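Local atomic coordinates of 3-dehydroquinate dehydratase (Zymomonas mobilis subsp. mobilis, PDB entry 6SMF), a protein that probably catalyses the trans-dehydration of 3-dehydroquinate to 3-dehydroshikimate through an enolate intermediate, the third step of chorismate biosynthesis, working as a homododecamer. Residues Gly15-Leu18 with Asn19-Gly22; Gly30-Leu34 with Glu35-Asn39; Gly61-Ile64 with Asp65-Gln68; Leu108-Pro111 with His112-Glu115. All blocks are in the same frame, centred on the assembly; numbering follows the deposited sequence.

The four contacts follow one another along the chain of a flavodoxin-like fold, a five-stranded parallel sheet with helices on its faces. Contacts 1 and 4 lie in loops that leave strands 9-14 and 103-107, contact 2 opens helix 34-48, and contact 3 lies on helix 60-72. The centres of contacts 1 and 2 are about 10 Å apart, and Leu21 packs on Ile37 between them. Contacts 1 and 4 have centres about 16 Å apart, and Leu108 reaches both Leu18 and Leu21. Contact 3 touches contact 1 through Leu63 on Gly15, centres about 17 Å apart. Contacts 1, 2 and 4 gather near the predicted substrate pocket, while contacts 1 and 3 share a subunit interface.

Contact 1 of 4, residues Gly15-Leu18 with Asn19-Gly22; sequences GPNL and NLLG
Asn17 and Leu20 meet through the backbone, where Leu20 N donates to Asn17 O at 2.9 Å. One residue on, Leu21 N repeats the pattern with Leu18 O at 3.2 Å. Both bonds span three residues, as in a 3-10 turn. A type II beta turn from Gly15 to Leu18 leads into this winding, and Asn17 takes the positive phi of its third position, which asparagine tolerates well.

Side-chain carbons pack against the same carbonyl oxygens. Leu20 lays CB against Asn17 O at 3.3 Å, and Leu21 sets its own CB 3.2 Å from Leu18 O. Leu21 CG stands anti to the backbone N (chi1 -151°), and beyond the turn its side chain packs on Leu108 and Ile37.

The amides serve another partner. Asn19 folds back over the turn, CG lodged between its backbone N and carbonyl carbon (chi1 57°), and OD1 comes 3.4 Å from Asn17 CA. Its ND2 and Asn17 OD1 are both hydrogen-bonded to Gln68 of the second subunit, and Asn17 ND2 to Ala91 O there, a task suited to amides that can both give and accept.

The arrangement is a beta turn running into a 3-10 turn after strand 9-14, beside the predicted substrate pocket of a type II dehydroquinase, where Leu18 approaches the bound citrate.

Contact 2 of 4, residues Gly30-Leu34 with Glu35-Asn39; sequences GHQTL and EDIAN
A capping box starts helix 34-48, with Thr33 at the N-cap and Asp36 three residues on exchanging side-chain-to-backbone bonds. Asp36 N donates to Thr33 OG1 at 3.2 Å, almost straight at 171°. In return Thr33 N gives its hydrogen to Asp36 OD2, also at 3.2 Å, meeting the carboxylate from above its plane. Thr33 OG1 can accept from Asp36 N because it sits between its own backbone N and carbonyl carbon (chi1 73°), turned to the first turn of the helix. Threonine suits the place through its short hydroxyl; the aspartate would also be favoured electrostatically near the positive end of the helix dipole. A water accepts from Glu35 N at 2.9 Å and meets Thr33 OG1 weakly, so another N-H of the opening turn is satisfied.

Regular helical bonding then begins. Ile37 N reaches Thr33 O, and Ala38 N bonds to Leu34 O at 3.0 Å. Before the cap, the extended Gln32 chain crosses Ile37 at about a right angle, its CD 4.0 Å from Ile37 CG1.

Among its neighbours, the turn lies against helix 136-147, where Gln32 and Ile37 touch Ala136, and over strand 51-56, where Leu34 rests on Gln56 and Ala38 on Ile54.

Contact 3 of 4, residues Gly61-Ile64 with Asp65-Gln68; sequences GALI and DWLQ. With SO4 (sulfate ion), chain G.
Gly61 and Asp65 open a ladder of regular alpha-helical bonds, Asp65 N to Gly61 O at 2.9 Å and nearly straight at 178°, followed by Trp66 to Ala62, Leu67 to Leu63 and Gln68 to Ile64.

The indole of Trp66 lies across the turn behind it. Ala62 CB, one turn before the tryptophan, sits over the face of the six-membered ring in a CH-pi contact, 4.2 Å from its centroid and 9° off the normal. Ala62 O lies over one face of the indole, 3.3 Å from Trp66 CG. Leu63 approaches obliquely, its CD2 4.1 Å from Trp66 CE3. The ring takes this position with CG anti to the carbonyl carbon (chi1 -67°), and Arg55 adds a cation-pi contact.

Elsewhere, Ile64 and Gln68 run side by side in the same direction, with Ile64 CG2 3.6 Å from Gln68 NE2. The polar ends of Gln68 and Asp65 serve the third subunit: the amide pairs with Asn17 and Asn19 there, the carboxylate with Asn58 and His59. Leu63, Ile64 and Leu67 turn instead to helix 90-98, where their branched apolar side chains pack on Ala91, Ile92 and Ala95.

Gly61 N bonds O3 of a sulfate, probably from the crystallisation liquor, at 2.9 Å; glycine, lacking a side chain, lets the ion approach. With Gly61 and His59 of three subunits around it, the helix lies at a threefold subunit junction.

Contact 4 of 4, residues Leu108-Pro111 with His112-Glu115; sequences LSNP and HARE. With FLC (citrate anion), chain E.
The loop after strand 103-107 carries part of the predicted substrate site, Leu108 and Ser109, and its 3-10 turn brings Arg114 back to Ser109. Arg114 NH2 donates to Ser109 OG at 3.1 Å, the hydroxyl lying near the edge of the guanidinium, 21° out of its plane. A bend at chi3 (68°) in the arginine chain turns its end to the serine, and CD passes 3.6 Å from Ser109 OG.

The turn itself is closed by Ala113 N to Asn110 O and Arg114 N to Pro111 O. Asn110 also uses its side chain: OD1 accepts from His112 N at 3.1 Å, the N-H arriving from above the amide plane. Asparagine suits this place because its ND2 is left to bond Gly124 O and Ala127 O of the fourth subunit. Pro111, with its fixed phi, fits the start of the 3-10 turn. His112 NE2 meets its counterpart in the fourth subunit.

A citrate, probably from the crystallisation liquor, lies in the pocket. Ser109 OG donates to citrate OB2 at 2.8 Å, and Ser109 N gives citrate OB2 a second bond at 3.0 Å. Leu108 N reaches citrate OB1 at 3.1 Å. His87, His107 and Asn81 hold the anion too.

Two backbone N-H groups and a hydroxyl gripping one carboxylate, with Arg114 bonding weakly to another, imply a pocket suited to an anionic group, consistent with the carboxylate of dehydroquinate.

Contact 1 of 4, residues Gly15-Leu18 with Asn19-Gly22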
loop_
_atom_site.group_PDB
_atom_site.type_symbol
_atom_site.label_atom_id
_atom_site.label_comp_id
_atom_site.label_asym_id
_atom_site.label_seq_id
_atom_site.Cartn_x
_atom_site.Cartn_y
_atom_site.Cartn_z
ATOM N N GLY A 15 -29.118 -1.508 -11.631
ATOM C CA GLY A 15 -28.812 -0.642 -10.497
ATOM C C GLY A 15 -28.870 0.817 -10.883
ATOM O O GLY A 15 -29.482 1.205 -11.878
ATOM N N PRO A 16 -28.210 1.660 -10.073
ATOM C CA PRO A 16 -28.439 3.095 -10.101
ATOM C C PRO A 16 -27.939 3.707 -11.409
ATOM O O PRO A 16 -26.976 3.224 -11.956
ATOM C CB PRO A 16 -27.672 3.636 -8.890
ATOM C CG PRO A 16 -26.626 2.558 -8.594
ATOM C CD PRO A 16 -27.242 1.253 -9.039
ATOM N N ASN A 17 -28.654 4.740 -11.850
ATOM C CA ASN A 17 -28.269 5.648 -12.946
ATOM C C ASN A 17 -28.499 5.005 -14.329
ATOM O O ASN A 17 -28.502 5.733 -15.353
ATOM C CB ASN A 17 -26.855 6.134 -12.677
ATOM C CG ASN A 17 -26.764 6.861 -11.357
ATOM O OD1 ASN A 17 -27.451 7.875 -11.168
ATOM N ND2 ASN A 17 -25.896 6.378 -10.479
ATOM N N LEU A 18 -28.722 3.703 -14.412
ATOM C CA LEU A 18 -28.978 3.069 -15.724
ATOM C C LEU A 18 -30.320 3.551 -16.288
ATOM O O LEU A 18 -30.484 3.538 -17.517
ATOM C CB LEU A 18 -28.956 1.559 -15.527
ATOM C CG LEU A 18 -27.574 0.982 -15.303
ATOM C CD1 LEU A 18 -27.653 -0.435 -14.796
ATOM C CD2 LEU A 18 -26.800 1.018 -16.578
ATOM N N ASN A 19 -31.232 3.967 -15.409
ATOM C CA ASN A 19 -32.509 4.621 -15.802
ATOM C C ASN A 19 -32.250 5.889 -16.629
ATOM O O ASN A 19 -33.214 6.300 -17.304
ATOM C CB ASN A 19 -33.394 4.890 -14.580
ATOM C CG ASN A 19 -32.749 5.730 -13.503
ATOM O OD1 ASN A 19 -31.620 5.443 -13.099
ATOM N ND2 ASN A 19 -33.428 6.792 -13.075
ATOM N N LEU A 20 -31.029 6.450 -16.638
ATOM C CA LEU A 20 -30.703 7.734 -17.357
ATOM C C LEU A 20 -30.145 7.477 -18.760
ATOM O O LEU A 20 -29.913 8.454 -19.499
ATOM C CB LEU A 20 -29.661 8.554 -16.591
ATOM C CG LEU A 20 -30.021 8.947 -15.167
ATOM C CD1 LEU A 20 -28.953 9.862 -14.611
ATOM C CD2 LEU A 20 -31.359 9.630 -15.103
ATOM N N LEU A 21 -29.920 6.211 -19.088
ATOM C CA LEU A 21 -29.385 5.773 -20.394
ATOM C C LEU A 21 -30.152 6.473 -21.512
ATOM O O LEU A 21 -31.377 6.465 -21.467
ATOM C CB LEU A 21 -29.533 4.254 -20.466
ATOM C CG LEU A 21 -28.536 3.459 -21.302
ATOM C CD1 LEU A 21 -27.078 3.814 -21.013
ATOM C CD2 LEU A 21 -28.782 1.975 -21.061
ATOM N N GLY A 22 -29.411 7.046 -22.454
ATOM C CA GLY A 22 -29.939 7.740 -23.621
ATOM C C GLY A 22 -30.510 9.091 -23.308
ATOM O O GLY A 22 -30.606 9.813 -24.276
#

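Contact 2 of 4, residues Gly30-Leu34 with Glu35-Asn39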
loop_
_atom_site.group_PDB
_atom_site.type_symbol
_atom_site.label_atom_id
_atom_site.label_comp_id
_atom_site.label_asym_id
_atom_site.label_seq_id
_atom_site.Cartn_x
_atom_site.Cartn_y
_atom_site.Cartn_z
ATOM N N GLY A 30 -25.169 8.406 -26.771
ATOM C CA GLY A 30 -25.695 7.243 -27.530
ATOM C C GLY A 30 -27.173 6.886 -27.304
ATOM O O GLY A 30 -27.446 5.939 -26.550
ATOM N N HIS A 31 -28.074 7.601 -27.984
ATOM C CA HIS A 31 -29.515 7.382 -28.364
ATOM C C HIS A 31 -30.314 6.338 -27.565
ATOM O O HIS A 31 -31.449 6.648 -27.154
ATOM C CB HIS A 31 -29.720 7.144 -29.900
ATOM C CG HIS A 31 -29.401 8.359 -30.720
ATOM N ND1 HIS A 31 -30.230 9.464 -30.735
ATOM C CD2 HIS A 31 -28.285 8.705 -31.408
ATOM C CE1 HIS A 31 -29.659 10.430 -31.431
ATOM N NE2 HIS A 31 -28.455 9.988 -31.855
ATOM N N GLN A 32 -29.811 5.119 -27.431
ATOM C CA GLN A 32 -30.595 3.982 -26.882
ATOM C C GLN A 32 -30.860 4.157 -25.380
ATOM O O GLN A 32 -29.909 4.524 -24.653
ATOM C CB GLN A 32 -29.805 2.712 -27.142
ATOM C CG GLN A 32 -30.553 1.452 -26.772
ATOM C CD GLN A 32 -29.753 0.259 -27.219
ATOM O OE1 GLN A 32 -28.619 0.078 -26.766
ATOM N NE2 GLN A 32 -30.358 -0.578 -28.056
ATOM N N THR A 33 -32.079 3.828 -24.928
ATOM C CA THR A 33 -32.585 4.018 -23.533
ATOM C C THR A 33 -32.789 2.677 -22.826
ATOM O O THR A 33 -32.718 1.648 -23.502
ATOM C CB THR A 33 -33.930 4.748 -23.490
ATOM O OG1 THR A 33 -34.887 3.809 -23.950
ATOM C CG2 THR A 33 -33.946 5.989 -24.334
ATOM N N LEU A 34 -33.061 2.706 -21.516
ATOM C CA LEU A 34 -33.183 1.457 -20.711
ATOM C C LEU A 34 -34.476 0.739 -21.129
ATOM O O LEU A 34 -34.448 -0.502 -21.144
ATOM C CB LEU A 34 -33.117 1.744 -19.201
ATOM C CG LEU A 34 -33.085 0.496 -18.303
ATOM C CD1 LEU A 34 -31.824 -0.335 -18.532
ATOM C CD2 LEU A 34 -33.176 0.853 -16.821
ATOM N N GLU A 35 -35.532 1.487 -21.472
ATOM C CA GLU A 35 -36.811 0.927 -22.007
ATOM C C GLU A 35 -36.539 0.170 -23.324
ATOM O O GLU A 35 -36.964 -1.009 -23.457
ATOM C CB GLU A 35 -37.881 2.004 -22.260
ATOM C CG GLU A 35 -38.779 2.321 -21.071
ATOM C CD GLU A 35 -39.796 1.253 -20.659
ATOM O OE1 GLU A 35 -40.895 1.211 -21.303
ATOM O OE2 GLU A 35 -39.487 0.468 -19.680
ATOM N N ASP A 36 -35.836 0.814 -24.254
ATOM C CA ASP A 36 -35.460 0.226 -25.570
ATOM C C ASP A 36 -34.830 -1.151 -25.328
ATOM O O ASP A 36 -35.153 -2.097 -26.045
ATOM C CB ASP A 36 -34.500 1.118 -26.367
ATOM C CG ASP A 36 -35.096 2.382 -26.957
ATOM O OD1 ASP A 36 -36.350 2.442 -27.189
ATOM O OD2 ASP A 36 -34.286 3.286 -27.208
ATOM N N ILE A 37 -33.972 -1.264 -24.325
ATOM C CA ILE A 37 -33.237 -2.519 -24.005
ATOM C C ILE A 37 -34.227 -3.545 -23.429
ATOM O O ILE A 37 -34.143 -4.735 -23.837
ATOM C CB ILE A 37 -32.044 -2.197 -23.082
ATOM C CG1 ILE A 37 -30.932 -1.541 -23.897
ATOM C CG2 ILE A 37 -31.550 -3.426 -22.345
ATOM C CD1 ILE A 37 -29.754 -1.079 -23.085
ATOM N N ALA A 38 -35.114 -3.099 -22.528
ATOM C CA ALA A 38 -36.234 -3.889 -21.965
ATOM C C ALA A 38 -37.088 -4.451 -23.111
ATOM O O ALA A 38 -37.472 -5.648 -23.056
ATOM C CB ALA A 38 -37.052 -3.043 -21.016
ATOM N N ASN A 39 -37.381 -3.629 -24.118
ATOM C CA ASN A 39 -38.220 -4.032 -25.277
ATOM C C ASN A 39 -37.461 -5.088 -26.082
ATOM O O ASN A 39 -38.055 -6.146 -26.364
ATOM C CB ASN A 39 -38.669 -2.812 -26.096
ATOM C CG ASN A 39 -39.649 -1.898 -25.306
ATOM O OD1 ASN A 39 -40.165 -2.239 -24.204
ATOM N ND2 ASN A 39 -39.938 -0.731 -25.876
HETATM O O HOH W 1 -35.796 4.308 -20.799
#

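Contact 3 of 4, residues Gly61-Ile64 with Asp65-Gln68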
loop_
_atom_site.group_PDB
_atom_site.type_symbol
_atom_site.label_atom_id
_atom_site.label_comp_id
_atom_site.label_asym_id
_atom_site.label_seq_id
_atom_site.Cartn_x
_atom_site.Cartn_y
_atom_site.Cartn_z
ATOM N N GLY A 61 -30.300 -1.659 -1.384
ATOM C CA GLY A 61 -31.229 -2.557 -0.696
ATOM C C GLY A 61 -32.228 -3.198 -1.654
ATOM O O GLY A 61 -32.582 -4.408 -1.444
ATOM N N ALA A 62 -32.731 -2.444 -2.642
ATOM C CA ALA A 62 -33.692 -2.991 -3.625
ATOM C C ALA A 62 -33.057 -4.166 -4.383
ATOM O O ALA A 62 -33.699 -5.205 -4.505
ATOM C CB ALA A 62 -34.205 -1.917 -4.536
ATOM N N LEU A 63 -31.817 -4.050 -4.831
ATOM C CA LEU A 63 -31.156 -5.138 -5.604
ATOM C C LEU A 63 -31.064 -6.397 -4.742
ATOM O O LEU A 63 -31.257 -7.514 -5.271
ATOM C CB LEU A 63 -29.795 -4.657 -6.084
ATOM C CG LEU A 63 -29.874 -3.437 -6.994
ATOM C CD1 LEU A 63 -28.509 -2.910 -7.315
ATOM C CD2 LEU A 63 -30.584 -3.772 -8.269
ATOM N N ILE A 64 -30.822 -6.231 -3.448
ATOM C CA ILE A 64 -30.697 -7.394 -2.526
ATOM C C ILE A 64 -32.090 -8.026 -2.362
ATOM O O ILE A 64 -32.202 -9.265 -2.602
ATOM C CB ILE A 64 -30.048 -6.969 -1.207
ATOM C CG1 ILE A 64 -28.600 -6.502 -1.443
ATOM C CG2 ILE A 64 -30.131 -8.085 -0.207
ATOM C CD1 ILE A 64 -28.077 -5.534 -0.398
ATOM N N ASP A 65 -33.111 -7.216 -2.029
ATOM C CA ASP A 65 -34.531 -7.692 -1.930
ATOM C C ASP A 65 -34.852 -8.530 -3.178
ATOM O O ASP A 65 -35.333 -9.640 -3.047
ATOM C CB ASP A 65 -35.551 -6.549 -1.820
ATOM C CG ASP A 65 -35.429 -5.581 -0.628
ATOM O OD1 ASP A 65 -34.915 -6.003 0.471
ATOM O OD2 ASP A 65 -35.927 -4.440 -0.796
ATOM N N TRP A 66 -34.510 -8.024 -4.363
ATOM C CA TRP A 66 -34.826 -8.652 -5.677
ATOM C C TRP A 66 -34.021 -9.940 -5.849
ATOM O O TRP A 66 -34.597 -10.936 -6.258
ATOM C CB TRP A 66 -34.643 -7.671 -6.847
ATOM C CG TRP A 66 -35.646 -6.564 -6.807
ATOM C CD1 TRP A 66 -36.877 -6.604 -6.215
ATOM C CD2 TRP A 66 -35.535 -5.261 -7.386
ATOM N NE1 TRP A 66 -37.515 -5.405 -6.345
ATOM C CE2 TRP A 66 -36.733 -4.571 -7.084
ATOM C CE3 TRP A 66 -34.555 -4.601 -8.130
ATOM C CZ2 TRP A 66 -36.971 -3.266 -7.503
ATOM C CZ3 TRP A 66 -34.800 -3.314 -8.564
ATOM C CH2 TRP A 66 -35.987 -2.657 -8.247
ATOM N N LEU A 67 -32.747 -9.952 -5.478
ATOM C CA LEU A 67 -31.974 -11.209 -5.518
ATOM C C LEU A 67 -32.678 -12.238 -4.651
ATOM O O LEU A 67 -32.833 -13.371 -5.112
ATOM C CB LEU A 67 -30.535 -10.922 -5.067
ATOM C CG LEU A 67 -29.695 -10.189 -6.115
ATOM C CD1 LEU A 67 -28.460 -9.567 -5.472
ATOM C CD2 LEU A 67 -29.317 -11.148 -7.258
ATOM N N GLN A 68 -33.128 -11.847 -3.461
ATOM C CA GLN A 68 -33.718 -12.800 -2.486
ATOM C C GLN A 68 -35.078 -13.263 -3.021
ATOM O O GLN A 68 -35.437 -14.448 -2.847
ATOM C CB GLN A 68 -33.842 -12.145 -1.098
ATOM C CG GLN A 68 -32.514 -11.701 -0.485
ATOM C CD GLN A 68 -32.663 -11.089 0.888
ATOM O OE1 GLN A 68 -33.763 -10.818 1.331
ATOM N NE2 GLN A 68 -31.558 -10.869 1.580
HETATM S S SO4 G . -31.027 2.157 0.674
HETATM O O1 SO4 G . -32.447 2.370 0.910
HETATM O O2 SO4 G . -30.357 2.170 1.967
HETATM O O3 SO4 G . -30.835 0.848 -0.021
HETATM O O4 SO4 G . -30.505 3.267 -0.143
#

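Contact 4 of 4, residues Leu108-Pro111 with His112-Glu115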
loop_
_atom_site.group_PDB
_atom_site.type_symbol
_atom_site.label_atom_id
_atom_site.label_comp_id
_atom_site.label_asym_id
_atom_site.label_seq_id
_atom_site.Cartn_x
_atom_site.Cartn_y
_atom_site.Cartn_z
ATOM N N LEU A 108 -22.832 -2.689 -19.751
ATOM C CA LEU A 108 -22.843 -2.063 -21.078
ATOM C C LEU A 108 -21.413 -1.767 -21.509
ATOM O O LEU A 108 -21.052 -2.107 -22.641
ATOM C CB LEU A 108 -23.655 -0.773 -20.979
ATOM C CG LEU A 108 -25.134 -0.910 -20.616
ATOM C CD1 LEU A 108 -25.660 0.445 -20.146
ATOM C CD2 LEU A 108 -25.935 -1.427 -21.815
ATOM N N SER A 109 -20.669 -1.038 -20.676
ATOM C CA SER A 109 -19.282 -0.613 -20.989
ATOM C C SER A 109 -18.345 -1.704 -20.450
ATOM O O SER A 109 -18.831 -2.655 -19.779
ATOM C CB SER A 109 -18.990 0.713 -20.386
ATOM O OG SER A 109 -18.956 0.576 -18.978
ATOM N N ASN A 110 -17.068 -1.607 -20.767
ATOM C CA ASN A 110 -16.032 -2.485 -20.192
ATOM C C ASN A 110 -15.456 -1.747 -18.990
ATOM O O ASN A 110 -14.687 -0.795 -19.147
ATOM C CB ASN A 110 -14.981 -2.831 -21.254
ATOM C CG ASN A 110 -13.793 -3.611 -20.720
ATOM O OD1 ASN A 110 -13.742 -3.983 -19.540
ATOM N ND2 ASN A 110 -12.833 -3.853 -21.606
ATOM N N PRO A 111 -15.804 -2.142 -17.756
ATOM C CA PRO A 111 -15.361 -1.392 -16.586
ATOM C C PRO A 111 -13.827 -1.415 -16.411
ATOM O O PRO A 111 -13.307 -0.501 -15.845
ATOM C CB PRO A 111 -16.076 -2.048 -15.404
ATOM C CG PRO A 111 -16.651 -3.347 -15.917
ATOM C CD PRO A 111 -16.632 -3.291 -17.423
ATOM N N HIS A 112 -13.133 -2.441 -16.902
ATOM C CA HIS A 112 -11.662 -2.571 -16.787
ATOM C C HIS A 112 -11.030 -1.499 -17.675
ATOM O O HIS A 112 -9.853 -1.150 -17.410
ATOM C CB HIS A 112 -11.173 -4.017 -17.114
ATOM C CG HIS A 112 -11.351 -4.982 -15.986
ATOM N ND1 HIS A 112 -10.310 -5.331 -15.142
ATOM C CD2 HIS A 112 -12.450 -5.618 -15.515
ATOM C CE1 HIS A 112 -10.769 -6.143 -14.212
ATOM N NE2 HIS A 112 -12.068 -6.328 -14.413
ATOM N N ALA A 113 -11.780 -0.959 -18.652
ATOM C CA ALA A 113 -11.254 0.069 -19.581
ATOM C C ALA A 113 -11.438 1.465 -18.963
ATOM O O ALA A 113 -11.084 2.427 -19.589
ATOM C CB ALA A 113 -11.916 -0.040 -20.935
ATOM N N ARG A 114 -11.989 1.549 -17.771
ATOM C CA ARG A 114 -12.337 2.837 -17.146
ATOM C C ARG A 114 -11.429 3.089 -15.931
ATOM O O ARG A 114 -10.289 2.533 -15.896
ATOM C CB ARG A 114 -13.850 2.779 -16.889
ATOM C CG ARG A 114 -14.644 2.683 -18.194
ATOM C CD ARG A 114 -16.129 2.581 -18.043
ATOM N NE ARG A 114 -16.672 3.826 -17.515
ATOM C CZ ARG A 114 -17.889 3.995 -17.045
ATOM N NH1 ARG A 114 -18.212 5.174 -16.559
ATOM N NH2 ARG A 114 -18.760 3.008 -17.054
ATOM N N GLU A 115 -11.884 3.957 -15.030
ATOM C CA GLU A 115 -11.224 4.324 -13.748
ATOM C C GLU A 115 -10.892 3.026 -13.014
ATOM O O GLU A 115 -11.757 2.059 -13.033
ATOM C CB GLU A 115 -12.177 5.203 -12.884
ATOM C CG GLU A 115 -12.840 6.375 -13.639
ATOM C CD GLU A 115 -14.336 6.254 -13.917
ATOM O OE1 GLU A 115 -15.126 7.228 -13.530
ATOM O OE2 GLU A 115 -14.745 5.189 -14.506
HETATM C CAC FLC E . -19.906 0.161 -14.095
HETATM C CA FLC E . -20.375 0.109 -15.559
HETATM C CB FLC E . -21.898 -0.021 -15.747
HETATM C CBC FLC E . -22.298 -0.216 -17.210
HETATM C CG FLC E . -22.653 1.222 -15.246
HETATM C CGC FLC E . -22.996 2.328 -16.243
HETATM O OA1 FLC E . -20.410 1.062 -13.346
HETATM O OA2 FLC E . -19.061 -0.699 -13.692
HETATM O OB1 FLC E . -23.333 -0.713 -17.406
HETATM O OB2 FLC E . -21.562 0.074 -18.033
HETATM O OG1 FLC E . -24.134 2.903 -16.121
HETATM O OG2 FLC E . -22.112 2.730 -17.023
HETATM O OHB FLC E . -22.265 -1.175 -14.995
#